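PDB 3WNV: glyoxylate reductase from Paecilomyces sp. J18, which probably reduces glyoxylate to glycolate with a nicotinamide cofactor, as a member of the D-isomer specific 2-hydroxyacid dehydrogenase family. Local coordinates for residues G65-D68 against R69-S73; T135-A139 against G140-G144; G226-E229 against L230-K234; I292-T296 against Y297-K301. All coordinates share one frame; numbering follows the deposited sequence.

Contact 1. Residues G65-D68 against R69-S73; sequences GPFD and RELIS
Asp68 grips the start of helix 69-74 with two of its oxygens. Its carboxylate OD1 accepts Leu71 N at 3.2 Å, the bond of an N-cap, while its carbonyl O takes Ile72 N at 2.9 Å in an almost straight bond (N-H...O 174°) that closes the first helical turn. To reach Leu71, CG of Asp68 sits between its own backbone N and carbonyl carbon (chi1 54°), which folds the short acid back toward the first-turn amide of Leu71. OD1 also pairs with Arg36, and so does Glu70, so one guanidinium group pairs with both acids and probably offsets the closeness of their like charges. Outward from the cap the contact turns apolar. Methyl CD2 of Leu71 stands over the centre of the Phe67 ring, 3.4 Å from the centroid, a CH-pi contact directly on one face. Phe67, centre of an inverse gamma turn, is also in cation-pi contact with Arg56. Its carbonyl O lies 3.3 Å from CD1 of Ile72, which packs on to helix 94-99. With the ring of Phe67 cut back to an alanine, Leu71 CD2 would probably lose its aromatic platform and Arg56 its pi partner. A capped amide and a methyl on a ring face thus join polar and apolar contacts at the helix start, with the acid's negative charge probably suiting the positive end of the helix dipole.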
loop_
_atom_site.group_PDB
_atom_site.type_symbol
_atom_site.label_atom_id
_atom_site.label_comp_id
_atom_site.label_asym_id
_atom_site.label_seq_id
_atom_site.Cartn_x
_atom_site.Cartn_y
_atom_site.Cartn_z
ATOM N N GLY A 65 0.453 -4.712 17.314
ATOM C CA GLY A 65 0.264 -3.284 17.151
ATOM C C GLY A 65 1.437 -2.748 16.342
ATOM O O GLY A 65 2.348 -3.500 15.984
ATOM N N PRO A 66 1.433 -1.447 16.049
ATOM C CA PRO A 66 2.499 -0.906 15.206
ATOM C C PRO A 66 3.856 -0.950 15.908
ATOM O O PRO A 66 3.970 -0.906 17.145
ATOM C CB PRO A 66 2.078 0.560 14.987
ATOM C CG PRO A 66 1.090 0.834 16.080
ATOM C CD PRO A 66 0.392 -0.449 16.341
ATOM N N PHE A 67 4.888 -0.964 15.077
ATOM C CA PHE A 67 6.236 -0.795 15.540
ATOM C C PHE A 67 6.482 0.708 15.632
ATOM O O PHE A 67 7.361 1.287 14.958
ATOM C CB PHE A 67 7.208 -1.504 14.595
ATOM C CG PHE A 67 7.465 -2.948 14.969
ATOM C CD1 PHE A 67 6.405 -3.807 15.242
ATOM C CD2 PHE A 67 8.752 -3.437 15.027
ATOM C CE1 PHE A 67 6.634 -5.134 15.598
ATOM C CE2 PHE A 67 9.000 -4.778 15.373
ATOM C CZ PHE A 67 7.924 -5.619 15.666
ATOM N N ASP A 68 5.706 1.327 16.510
ATOM C CA ASP A 68 5.861 2.761 16.821
ATOM C C ASP A 68 6.979 3.040 17.825
ATOM O O ASP A 68 7.711 2.133 18.238
ATOM C CB ASP A 68 4.541 3.349 17.319
ATOM C CG ASP A 68 3.956 2.589 18.501
ATOM O OD1 ASP A 68 4.672 1.819 19.184
ATOM O OD2 ASP A 68 2.752 2.776 18.764
ATOM N N ARG A 69 7.126 4.300 18.214
ATOM C CA ARG A 69 8.226 4.661 19.109
ATOM C C ARG A 69 8.200 3.835 20.394
ATOM O O ARG A 69 9.233 3.385 20.863
ATOM C CB ARG A 69 8.217 6.176 19.365
ATOM C CG ARG A 69 9.200 6.671 20.418
ATOM C CD ARG A 69 9.303 8.222 20.369
ATOM N NE ARG A 69 9.953 8.635 19.128
ATOM C CZ ARG A 69 11.275 8.738 18.992
ATOM N NH1 ARG A 69 12.064 8.455 20.015
ATOM N NH2 ARG A 69 11.808 9.101 17.822
ATOM N N GLU A 70 7.013 3.595 20.945
ATOM C CA GLU A 70 6.903 2.856 22.201
ATOM C C GLU A 70 7.398 1.420 22.093
ATOM O O GLU A 70 8.066 0.906 22.992
ATOM C CB GLU A 70 5.441 2.793 22.631
ATOM C CG GLU A 70 5.173 1.831 23.782
ATOM C CD GLU A 70 3.677 1.572 23.991
ATOM O OE1 GLU A 70 2.859 2.172 23.274
ATOM O OE2 GLU A 70 3.319 0.757 24.867
ATOM N N LEU A 71 7.000 0.747 21.020
ATOM C CA LEU A 71 7.395 -0.645 20.851
ATOM C C LEU A 71 8.884 -0.696 20.539
ATOM O O LEU A 71 9.607 -1.519 21.121
ATOM C CB LEU A 71 6.545 -1.334 19.774
ATOM C CG LEU A 71 6.875 -2.827 19.607
ATOM C CD1 LEU A 71 5.602 -3.605 19.247
ATOM C CD2 LEU A 71 7.929 -3.019 18.494
ATOM N N ILE A 72 9.361 0.189 19.664
ATOM C CA ILE A 72 10.807 0.205 19.348
ATOM C C ILE A 72 11.630 0.394 20.606
ATOM O O ILE A 72 12.686 -0.244 20.766
ATOM C CB ILE A 72 11.143 1.217 18.200
ATOM C CG1 ILE A 72 10.590 0.670 16.884
ATOM C CG2 ILE A 72 12.660 1.506 18.046
ATOM C CD1 ILE A 72 10.524 1.677 15.778
ATOM N N SER A 73 11.122 1.219 21.535
ATOM C CA SER A 73 11.813 1.509 22.778
ATOM C C SER A 73 11.947 0.259 23.659
ATOM O O SER A 73 12.928 0.113 24.375
ATOM C CB SER A 73 11.071 2.616 23.539
ATOM O OG SER A 73 11.799 2.984 24.702
#

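Contact 2. Residues T135-A139 against G140-G144; sequences TAIRA and GEWHG
Ile137 and Trp142 meet obliquely at the end of helix 131-138, CD1 of the isoleucine lying 3.9 Å from CZ3 on the six-membered part of the indole. The isoleucine reaches that far because CG1 is anti to the backbone N (chi1 -171°) and the chain runs on extended to CD1. One face of the indole is met by the next residue: CD2 of His143 lies 3.9 Å above the plane of the Trp142 ring, displaced toward the rim, while NE1 of Trp142 stands over the centre of the imidazole. On the chain before them, Glu141 runs extended past the methyl of Ala139, its CG 4.0 Å from Ala139 CB, so that a methylene of the acidic side chain rests against the methyl. The backbone turn that brings these groups together is a Schellman motif. Glu141 N reaches back to Ala136 O at 3.0 Å, and Gly140 N binds Ile137 O at 3.2 Å from above the carbonyl plane. Gly140 takes the positive phi of this motif, where a CB would collide with Ala139 O. A water adds a further link, donating to Ile137 O at 2.6 Å and accepting from Trp142 N at 2.9 Å. The whole turn is largely at the surface: it ends helix 131-138 and starts the loop that leads, past a bond from Thr146 to His143 O, toward strand 156-160 of the seven-stranded parallel sheet.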
loop_
_atom_site.group_PDB
_atom_site.type_symbol
_atom_site.label_atom_id
_atom_site.label_comp_id
_atom_site.label_asym_id
_atom_site.label_seq_id
_atom_site.Cartn_x
_atom_site.Cartn_y
_atom_site.Cartn_z
ATOM N N THR A 135 -24.178 -7.297 -10.317
ATOM C CA THR A 135 -25.281 -7.723 -9.443
ATOM C C THR A 135 -26.526 -8.143 -10.224
ATOM O O THR A 135 -27.133 -9.187 -9.940
ATOM C CB THR A 135 -25.600 -6.610 -8.430
ATOM O OG1 THR A 135 -24.441 -6.407 -7.607
ATOM C CG2 THR A 135 -26.768 -7.011 -7.544
ATOM N N ALA A 136 -26.892 -7.363 -11.235
ATOM C CA ALA A 136 -28.073 -7.627 -12.048
ATOM C C ALA A 136 -28.049 -8.981 -12.743
ATOM O O ALA A 136 -29.043 -9.690 -12.727
ATOM C CB ALA A 136 -28.264 -6.541 -13.056
ATOM N N ILE A 137 -26.934 -9.338 -13.373
ATOM C CA ILE A 137 -26.916 -10.607 -14.115
ATOM C C ILE A 137 -27.125 -11.795 -13.179
ATOM O O ILE A 137 -27.823 -12.748 -13.533
ATOM C CB ILE A 137 -25.632 -10.790 -15.003
ATOM C CG1 ILE A 137 -25.789 -12.032 -15.908
ATOM C CG2 ILE A 137 -24.385 -10.947 -14.152
ATOM C CD1 ILE A 137 -24.685 -12.146 -16.949
ATOM N N ARG A 138 -26.544 -11.721 -11.978
ATOM C CA ARG A 138 -26.634 -12.796 -11.006
ATOM C C ARG A 138 -28.048 -12.909 -10.436
ATOM O O ARG A 138 -28.467 -13.985 -10.027
ATOM C CB ARG A 138 -25.634 -12.559 -9.870
ATOM C CG ARG A 138 -24.157 -12.503 -10.315
ATOM C CD ARG A 138 -23.540 -13.905 -10.546
ATOM N NE ARG A 138 -22.130 -13.750 -10.885
ATOM C CZ ARG A 138 -21.213 -14.709 -10.841
ATOM N NH1 ARG A 138 -19.957 -14.431 -11.153
ATOM N NH2 ARG A 138 -21.546 -15.933 -10.499
ATOM N N ALA A 139 -28.768 -11.788 -10.419
ATOM C CA ALA A 139 -30.139 -11.744 -9.911
ATOM C C ALA A 139 -31.157 -12.181 -10.968
ATOM O O ALA A 139 -32.368 -12.181 -10.720
ATOM C CB ALA A 139 -30.470 -10.334 -9.413
ATOM N N GLY A 140 -30.676 -12.535 -12.155
ATOM C CA GLY A 140 -31.573 -12.949 -13.232
ATOM C C GLY A 140 -32.262 -11.760 -13.890
ATOM O O GLY A 140 -33.269 -11.929 -14.575
ATOM N N GLU A 141 -31.764 -10.566 -13.597
ATOM C CA GLU A 141 -32.365 -9.337 -14.090
ATOM C C GLU A 141 -31.777 -8.981 -15.441
ATOM O O GLU A 141 -32.230 -8.043 -16.098
ATOM C CB GLU A 141 -32.224 -8.219 -13.056
ATOM C CG GLU A 141 -33.090 -8.404 -11.820
ATOM C CD GLU A 141 -32.789 -7.385 -10.740
ATOM O OE1 GLU A 141 -31.821 -6.612 -10.902
ATOM O OE2 GLU A 141 -33.522 -7.354 -9.729
ATOM N N TRP A 142 -30.766 -9.732 -15.859
ATOM C CA TRP A 142 -29.996 -9.348 -17.023
ATOM C C TRP A 142 -29.534 -7.971 -16.578
ATOM O O TRP A 142 -29.223 -7.758 -15.406
ATOM C CB TRP A 142 -30.904 -9.163 -18.237
ATOM C CG TRP A 142 -30.171 -9.184 -19.544
ATOM C CD1 TRP A 142 -30.432 -8.418 -20.642
ATOM C CD2 TRP A 142 -29.055 -10.014 -19.888
ATOM N NE1 TRP A 142 -29.547 -8.719 -21.650
ATOM C CE2 TRP A 142 -28.692 -9.696 -21.212
ATOM C CE3 TRP A 142 -28.328 -10.995 -19.207
ATOM C CZ2 TRP A 142 -27.635 -10.323 -21.868
ATOM C CZ3 TRP A 142 -27.279 -11.616 -19.859
ATOM C CH2 TRP A 142 -26.942 -11.277 -21.176
ATOM N N HIS A 143 -29.490 -7.037 -17.518
ATOM C CA HIS A 143 -28.876 -5.737 -17.298
ATOM C C HIS A 143 -29.332 -5.090 -15.989
ATOM O O HIS A 143 -28.534 -4.457 -15.299
ATOM C CB HIS A 143 -29.171 -4.802 -18.474
ATOM C CG HIS A 143 -28.437 -5.159 -19.729
ATOM N ND1 HIS A 143 -28.809 -4.687 -20.969
ATOM C CD2 HIS A 143 -27.353 -5.942 -19.935
ATOM C CE1 HIS A 143 -27.986 -5.165 -21.885
ATOM N NE2 HIS A 143 -27.093 -5.929 -21.284
ATOM N N GLY A 144 -30.613 -5.232 -15.653
ATOM C CA GLY A 144 -31.166 -4.495 -14.524
ATOM C C GLY A 144 -31.144 -2.992 -14.800
ATOM O O GLY A 144 -31.529 -2.555 -15.895
HETATM O O HOH W 1 -29.563 -12.320 -15.452
#

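Contact 3. Residues G226-E229 against L230-K234; sequences GEKE and LAKMK
Leu230 N bonds to Gly226 O at 3.0 Å in a contact between successive turns of helix 227-232, a short helix that lies between strands 210-213 and 237-241 in the chain, both part of the seven-stranded parallel sheet. Ala231 N follows with a bond to Glu227 O, and the bonds of Lys232 N are weak. Gly226 is the N-cap residue, and its own N-H is taken by Glu229, three residues on: Glu229 OE1 accepts Gly226 N at 2.8 Å, on the anti side of the carboxylate and 28° out of its plane. A bend at chi2 (71°) turns the acid toward the start of the helix. The other oxygen, OE2, receives a water at 3.2 Å, and the same water accepts from Lys232 NZ at 2.6 Å, linking opposite charges too far apart for a direct bridge. These groups belong to a beta-alpha-beta crossover of the Rossmann-type cofactor-binding domain, and the apolar residues are placed accordingly. Leu230 packs on Ile239 of the sheet and on Ala252 and Ala256 of helix 250-259, its CG lying 3.4 Å from Gly226 O, while Met233 also meets Ile239. Toward the surface Lys228 and Lys232 cross obliquely, CE of Lys228 coming within 3.6 Å of Lys232 NZ. Lys228 NZ and Lys232 NZ are 4.1 Å apart, a like-charge approach probably eased by the salt bridge from Lys232 to Asp202. Ala231 is exposed, its small CB against Glu227 O at 3.5 Å.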
loop_
_atom_site.group_PDB
_atom_site.type_symbol
_atom_site.label_atom_id
_atom_site.label_comp_id
_atom_site.label_asym_id
_atom_site.label_seq_id
_atom_site.Cartn_x
_atom_site.Cartn_y
_atom_site.Cartn_z
ATOM N N GLY A 226 -9.001 16.388 0.497
ATOM C CA GLY A 226 -10.160 16.653 1.316
ATOM C C GLY A 226 -11.142 17.526 0.545
ATOM O O GLY A 226 -11.075 17.577 -0.677
ATOM N N GLU A 227 -12.043 18.198 1.259
ATOM C CA GLU A 227 -13.136 18.947 0.617
ATOM C C GLU A 227 -12.626 19.920 -0.409
ATOM O O GLU A 227 -13.188 20.026 -1.512
ATOM C CB GLU A 227 -13.866 19.781 1.656
ATOM C CG GLU A 227 -14.871 19.062 2.490
ATOM C CD GLU A 227 -15.847 20.049 3.102
ATOM O OE1 GLU A 227 -15.800 21.233 2.698
ATOM O OE2 GLU A 227 -16.649 19.644 3.967
ATOM N N LYS A 228 -11.591 20.662 -0.018
ATOM C CA LYS A 228 -11.004 21.715 -0.861
ATOM C C LYS A 228 -10.523 21.123 -2.184
ATOM O O LYS A 228 -10.770 21.688 -3.258
ATOM C CB LYS A 228 -9.807 22.395 -0.162
ATOM C CG LYS A 228 -9.964 23.893 0.137
ATOM C CD LYS A 228 -8.597 24.623 0.118
ATOM C CE LYS A 228 -8.225 25.129 -1.296
ATOM N NZ LYS A 228 -9.327 25.928 -1.987
ATOM N N GLU A 229 -9.822 19.989 -2.109
ATOM C CA GLU A 229 -9.266 19.362 -3.298
ATOM C C GLU A 229 -10.321 18.740 -4.197
ATOM O O GLU A 229 -10.222 18.798 -5.420
ATOM C CB GLU A 229 -8.243 18.291 -2.893
ATOM C CG GLU A 229 -6.957 18.876 -2.272
ATOM C CD GLU A 229 -7.164 19.452 -0.885
ATOM O OE1 GLU A 229 -8.078 18.982 -0.141
ATOM O OE2 GLU A 229 -6.423 20.394 -0.537
ATOM N N LEU A 230 -11.344 18.142 -3.600
ATOM C CA LEU A 230 -12.423 17.565 -4.377
ATOM C C LEU A 230 -13.116 18.673 -5.160
ATOM O O LEU A 230 -13.557 18.460 -6.303
ATOM C CB LEU A 230 -13.428 16.871 -3.451
ATOM C CG LEU A 230 -12.840 15.615 -2.796
ATOM C CD1 LEU A 230 -13.700 15.154 -1.642
ATOM C CD2 LEU A 230 -12.655 14.467 -3.826
ATOM N N ALA A 231 -13.210 19.846 -4.544
ATOM C CA ALA A 231 -13.958 20.932 -5.151
ATOM C C ALA A 231 -13.196 21.479 -6.352
ATOM O O ALA A 231 -13.807 22.031 -7.275
ATOM C CB ALA A 231 -14.244 22.030 -4.125
ATOM N N LYS A 232 -11.869 21.310 -6.347
ATOM C CA LYS A 232 -11.045 21.688 -7.493
ATOM C C LYS A 232 -11.097 20.712 -8.663
ATOM O O LYS A 232 -10.678 21.072 -9.761
ATOM C CB LYS A 232 -9.591 21.867 -7.075
ATOM C CG LYS A 232 -9.324 23.130 -6.282
ATOM C CD LYS A 232 -7.921 23.085 -5.671
ATOM C CE LYS A 232 -7.655 24.342 -4.871
ATOM N NZ LYS A 232 -6.318 24.316 -4.208
ATOM N N MET A 233 -11.569 19.485 -8.446
ATOM C CA MET A 233 -11.543 18.493 -9.528
ATOM C C MET A 233 -12.622 18.825 -10.584
ATOM O O MET A 233 -13.467 19.706 -10.347
ATOM C CB MET A 233 -11.695 17.073 -8.991
ATOM C CG MET A 233 -10.521 16.640 -8.126
ATOM S SD MET A 233 -10.864 15.040 -7.407
ATOM C CE MET A 233 -9.418 14.787 -6.331
ATOM N N LYS A 234 -12.565 18.164 -11.744
ATOM C CA LYS A 234 -13.586 18.289 -12.801
ATOM C C LYS A 234 -14.902 17.751 -12.292
ATOM O O LYS A 234 -14.900 16.730 -11.627
ATOM C CB LYS A 234 -13.240 17.375 -13.970
ATOM C CG LYS A 234 -12.111 17.825 -14.831
ATOM C CD LYS A 234 -11.983 16.858 -15.978
ATOM C CE LYS A 234 -11.211 17.475 -17.098
ATOM N NZ LYS A 234 -11.666 16.819 -18.359
HETATM O O HOH W 2 -5.410 22.131 -3.078
#

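Contact 4. Residues I292-T296 against Y297-K301; sequences IGTMT and YETQK
Thr296 places OG1 between its backbone N and carbonyl carbon (chi1 62°), and this swings the hydroxyl over the first turn of the helix, where it accepts Thr299 N at 3.3 Å. Gln300 sets CG anti to its carbonyl carbon (chi1 -75°) and then runs extended, so that its CG passes 3.3 Å from Thr294 O and its amide lies alongside the Met295 side chain, both pointing the same way. NE2 of Gln300 gives a hydrogen to a water at 2.9 Å, and that water also bonds to Thr294 OG1 at 2.7 Å; the amide oxygen is bound by His14 NE2. The arrangement is an N-cap: Thr296 stands just before helix 297-317, and its carbonyl O also accepts Gln300 N at 3.0 Å. The approach to the cap is a type I turn from Ile292 to Met295, overlapped by an inverse gamma turn centred on Met295. Threonine suits the cap because its hydroxyl is close enough to the main chain to reach the amide. Thr294, in the turn, crosses Thr299 at about a right angle, CB meeting the CG2 methyl at 3.8 Å, and both side chains also rest on helix 112-127. Were Gln300 replaced by a leucine, the bridging water would probably lose its amide donor and His14 its acceptor, weakening the tie between the turn and the helix. A sulfate ion, probably from the crystallisation liquor, lies near the side chain of Thr294.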
loop_
_atom_site.group_PDB
_atom_site.type_symbol
_atom_site.label_atom_id
_atom_site.label_comp_id
_atom_site.label_asym_id
_atom_site.label_seq_id
_atom_site.Cartn_x
_atom_site.Cartn_y
_atom_site.Cartn_z
ATOM N N ILE A 292 -7.309 -6.032 -1.973
ATOM C CA ILE A 292 -6.810 -7.270 -2.547
ATOM C C ILE A 292 -5.604 -7.063 -3.469
ATOM O O ILE A 292 -5.143 -8.029 -4.086
ATOM C CB ILE A 292 -7.888 -8.055 -3.326
ATOM C CG1 ILE A 292 -8.269 -7.370 -4.658
ATOM C CG2 ILE A 292 -9.126 -8.365 -2.414
ATOM C CD1 ILE A 292 -9.144 -8.300 -5.530
ATOM N N GLY A 293 -5.128 -5.836 -3.556
ATOM C CA GLY A 293 -4.044 -5.451 -4.478
ATOM C C GLY A 293 -2.985 -6.519 -4.715
ATOM O O GLY A 293 -2.802 -7.024 -5.811
ATOM N N THR A 294 -2.311 -6.919 -3.644
ATOM C CA THR A 294 -1.216 -7.883 -3.767
ATOM C C THR A 294 -1.603 -9.309 -3.413
ATOM O O THR A 294 -0.720 -10.165 -3.264
ATOM C CB THR A 294 -0.010 -7.427 -2.911
ATOM O OG1 THR A 294 -0.451 -7.210 -1.554
ATOM C CG2 THR A 294 0.601 -6.124 -3.489
ATOM N N MET A 295 -2.912 -9.591 -3.287
ATOM C CA MET A 295 -3.321 -10.918 -2.888
ATOM C C MET A 295 -3.288 -11.908 -4.043
ATOM O O MET A 295 -4.306 -12.473 -4.383
ATOM C CB MET A 295 -4.712 -10.900 -2.200
ATOM C CG MET A 295 -4.683 -10.111 -0.877
ATOM S SD MET A 295 -6.304 -10.095 -0.073
ATOM C CE MET A 295 -6.721 -11.822 -0.118
ATOM N N THR A 296 -2.103 -12.104 -4.622
ATOM C CA THR A 296 -1.905 -13.219 -5.554
ATOM C C THR A 296 -0.763 -14.120 -5.131
ATOM O O THR A 296 0.073 -13.749 -4.310
ATOM C CB THR A 296 -1.565 -12.729 -6.976
ATOM O OG1 THR A 296 -0.333 -11.988 -6.961
ATOM C CG2 THR A 296 -2.682 -11.867 -7.610
ATOM N N TYR A 297 -0.683 -15.310 -5.738
ATOM C CA TYR A 297 0.316 -16.265 -5.314
ATOM C C TYR A 297 1.683 -15.745 -5.667
ATOM O O TYR A 297 2.607 -15.823 -4.881
ATOM C CB TYR A 297 0.088 -17.599 -6.023
ATOM C CG TYR A 297 -0.990 -18.425 -5.362
ATOM C CD1 TYR A 297 -0.698 -19.181 -4.230
ATOM C CD2 TYR A 297 -2.299 -18.455 -5.874
ATOM C CE1 TYR A 297 -1.675 -19.928 -3.596
ATOM C CE2 TYR A 297 -3.290 -19.209 -5.238
ATOM C CZ TYR A 297 -2.956 -19.935 -4.100
ATOM O OH TYR A 297 -3.912 -20.693 -3.462
ATOM N N GLU A 298 1.796 -15.181 -6.863
ATOM C CA GLU A 298 3.116 -14.853 -7.364
ATOM C C GLU A 298 3.672 -13.615 -6.672
ATOM O O GLU A 298 4.846 -13.598 -6.300
ATOM C CB GLU A 298 3.047 -14.638 -8.864
ATOM C CG GLU A 298 2.657 -15.904 -9.610
ATOM C CD GLU A 298 1.152 -16.063 -9.854
ATOM O OE1 GLU A 298 0.338 -15.348 -9.227
ATOM O OE2 GLU A 298 0.789 -16.929 -10.692
ATOM N N THR A 299 2.847 -12.580 -6.553
ATOM C CA THR A 299 3.238 -11.381 -5.805
ATOM C C THR A 299 3.525 -11.622 -4.301
ATOM O O THR A 299 4.556 -11.176 -3.790
ATOM C CB THR A 299 2.251 -10.275 -6.017
ATOM O OG1 THR A 299 2.277 -9.905 -7.411
ATOM C CG2 THR A 299 2.618 -9.055 -5.144
ATOM N N GLN A 300 2.621 -12.282 -3.591
ATOM C CA GLN A 300 2.897 -12.580 -2.177
ATOM C C GLN A 300 4.170 -13.362 -1.983
ATOM O O GLN A 300 4.888 -13.088 -1.030
ATOM C CB GLN A 300 1.718 -13.304 -1.488
ATOM C CG GLN A 300 0.563 -12.350 -1.178
ATOM C CD GLN A 300 -0.510 -13.012 -0.334
ATOM O OE1 GLN A 300 -0.483 -14.231 -0.108
ATOM N NE2 GLN A 300 -1.439 -12.217 0.155
ATOM N N LYS A 301 4.476 -14.334 -2.862
ATOM C CA LYS A 301 5.678 -15.135 -2.620
ATOM C C LYS A 301 6.880 -14.285 -2.976
ATOM O O LYS A 301 7.893 -14.322 -2.284
ATOM C CB LYS A 301 5.705 -16.409 -3.461
ATOM C CG LYS A 301 6.980 -17.223 -3.169
ATOM C CD LYS A 301 6.854 -18.670 -3.635
ATOM C CE LYS A 301 8.141 -19.417 -3.311
ATOM N NZ LYS A 301 7.968 -20.848 -3.585
HETATM O O HOH W 3 -0.728 -9.369 0.116
#

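How the contacts relate
The four contacts follow one another along the chain, and none touches another. Contact 1 belongs to the part of the chain that carries the five-stranded parallel sheet, at the start of helix 69-74. Contacts 2 and 3 lie in the NAD-binding region of the sequence, with centres 34 Å apart: one at the end of helix 131-138, the other on helix 227-232, between two strands of the seven-stranded sheet. Contact 4 begins helix 297-317, after the last strand of that sheet, and is closest to the chain's centre. Contacts 1 and 2, 49 Å apart between centres, lie on opposite sides of it. The four thus mark helix starts and ends in separate parts of a two-sheet enzyme.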